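Local coordinates for probable fimbrial chaperone YadV (PDB 5GHU), which is a probable periplasmic chaperone for the folding and assembly of fimbrial subunits, encoded in an operon that could contribute to adhesion to various surfaces, at residues 158-163 against 181-186. Numbering follows the deposited sequence.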
# COMPACT_ATOMS: atom_id res chain seq x y z
N PRO A 158 -13.17 7.58 3.55
CA PRO A 158 -13.30 6.16 3.14
C PRO A 158 -12.13 5.56 2.39
O PRO A 158 -12.24 4.45 1.89
CB PRO A 158 -14.54 6.18 2.21
CG PRO A 158 -14.50 7.62 1.62
CD PRO A 158 -14.03 8.51 2.78
N TYR A 159 -11.00 6.27 2.37
CA TYR A 159 -9.81 5.84 1.65
C TYR A 159 -8.65 5.52 2.58
O TYR A 159 -8.47 6.18 3.61
CB TYR A 159 -9.32 6.95 0.69
CG TYR A 159 -10.37 7.40 -0.29
CD1 TYR A 159 -10.68 6.57 -1.37
CD2 TYR A 159 -11.03 8.62 -0.14
CE1 TYR A 159 -11.65 6.97 -2.32
CE2 TYR A 159 -11.99 9.06 -1.12
CZ TYR A 159 -12.27 8.21 -2.19
OH TYR A 159 -13.22 8.52 -3.16
N TYR A 160 -7.89 4.50 2.21
CA TYR A 160 -6.58 4.34 2.85
C TYR A 160 -5.71 5.54 2.55
O TYR A 160 -5.77 6.14 1.44
CB TYR A 160 -5.84 3.08 2.35
CG TYR A 160 -6.46 1.82 2.83
CD1 TYR A 160 -7.58 1.26 2.21
CD2 TYR A 160 -6.00 1.23 3.97
CE1 TYR A 160 -8.17 0.11 2.71
CE2 TYR A 160 -6.62 0.04 4.49
CZ TYR A 160 -7.69 -0.48 3.81
OH TYR A 160 -8.30 -1.61 4.34
N VAL A 161 -4.84 5.84 3.52
CA VAL A 161 -3.69 6.72 3.24
C VAL A 161 -2.41 5.97 3.52
O VAL A 161 -2.25 5.33 4.57
CB VAL A 161 -3.71 8.03 4.07
CG1 VAL A 161 -2.41 8.86 3.80
CG2 VAL A 161 -4.94 8.89 3.70
N SER A 162 -1.49 6.02 2.52
CA SER A 162 -0.19 5.32 2.59
C SER A 162 0.90 6.37 2.49
O SER A 162 0.71 7.37 1.79
CB SER A 162 -0.04 4.36 1.40
OG SER A 162 -1.04 3.31 1.42
N PHE A 163 2.03 6.13 3.14
CA PHE A 163 3.12 7.12 3.12
C PHE A 163 4.44 6.55 2.65
O PHE A 163 4.77 5.38 2.92
CB PHE A 163 3.39 7.67 4.55
CG PHE A 163 2.17 8.26 5.24
CD1 PHE A 163 1.35 7.45 6.00
CD2 PHE A 163 1.86 9.60 5.09
CE1 PHE A 163 0.19 8.00 6.65
CE2 PHE A 163 0.78 10.19 5.76
CZ PHE A 163 -0.07 9.37 6.56
N MET A 181 0.54 2.85 7.14
CA MET A 181 -0.72 3.02 6.43
C MET A 181 -1.88 3.18 7.42
O MET A 181 -1.92 2.49 8.45
CB MET A 181 -0.94 1.81 5.50
CG MET A 181 -2.24 1.98 4.74
SD MET A 181 -2.38 0.74 3.37
CE MET A 181 -2.44 -0.78 4.27
N ILE A 182 -2.82 4.07 7.09
CA ILE A 182 -3.98 4.27 7.97
C ILE A 182 -5.28 3.96 7.20
O ILE A 182 -5.50 4.46 6.10
CB ILE A 182 -3.98 5.67 8.61
CG1 ILE A 182 -5.20 5.82 9.56
CG2 ILE A 182 -3.88 6.82 7.61
CD1 ILE A 182 -5.10 7.08 10.43
N ALA A 183 -6.00 3.00 7.75
CA ALA A 183 -7.25 2.53 7.10
C ALA A 183 -8.35 3.57 7.13
O ALA A 183 -8.36 4.48 7.96
CB ALA A 183 -7.68 1.21 7.82
N PRO A 184 -9.34 3.39 6.25
CA PRO A 184 -10.54 4.27 6.28
C PRO A 184 -11.13 4.33 7.67
O PRO A 184 -11.19 3.29 8.39
CB PRO A 184 -11.53 3.60 5.31
CG PRO A 184 -10.58 2.89 4.32
CD PRO A 184 -9.36 2.41 5.13
N PHE A 185 -11.58 5.53 8.05
CA PHE A 185 -12.42 5.63 9.29
C PHE A 185 -11.78 5.01 10.50
O PHE A 185 -12.44 4.25 11.26
CB PHE A 185 -13.83 5.00 9.06
CG PHE A 185 -14.58 5.59 7.88
CD1 PHE A 185 -14.86 6.96 7.80
CD2 PHE A 185 -14.96 4.76 6.85
CE1 PHE A 185 -15.58 7.51 6.72
CE2 PHE A 185 -15.67 5.27 5.75
CZ PHE A 185 -15.99 6.61 5.67
N SER A 186 -10.48 5.28 10.70
CA SER A 186 -9.73 4.64 11.78
C SER A 186 -8.65 5.57 12.32
O SER A 186 -8.37 6.63 11.74
CB SER A 186 -9.09 3.36 11.25
OG SER A 186 -7.91 3.72 10.49
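Tyr160 and Pro184 pack closely: CD of Pro184 sits over the centre of the Tyr160 ring, 3.4 Å from its centroid and 5° off the normal, a CH-pi contact. Chi1 of -70° sets CG of Tyr160 anti to its own carbonyl carbon and swings the ring alongside the 181-186 chain. There CE2 of Tyr160 lies 3.7 Å from CB of Ala183, while SD of Met181 approaches the ring obliquely, 3.7 Å from CD2 of Tyr160, as a Met-aromatic contact. A leucine in place of Tyr160 would probably leave CD of Pro184 without a ring face to rest on and take the Met-aromatic contact from the Met181 sulfur. Next to this cluster the two antiparallel backbones join through one hydrogen-bonded pair: N of Val161 reaches O of Ile182 at 3.0 Å, in the carbonyl plane, and N of Ile182 returns to O of Val161 at 2.9 Å. CG of Pro184 still lies 3.3 Å from O of Pro158, but beyond it the contact thins toward solvent, where the exposed Phe185 ring, carried within the type II turn from Ala183 to Ser186, lies obliquely against Pro158, CZ of Phe185 3.8 Å from CB of Pro158. Both segments belong to loops of the C-terminal immunoglobulin-like domain, leading into strands 163-170 and 186-191. Tyr160 and Met181 look to the N-terminal domain, touching Phe121 of strand 114-123, whereas Val161 packs on helix 134-137 and Ile182 on strand 186-191.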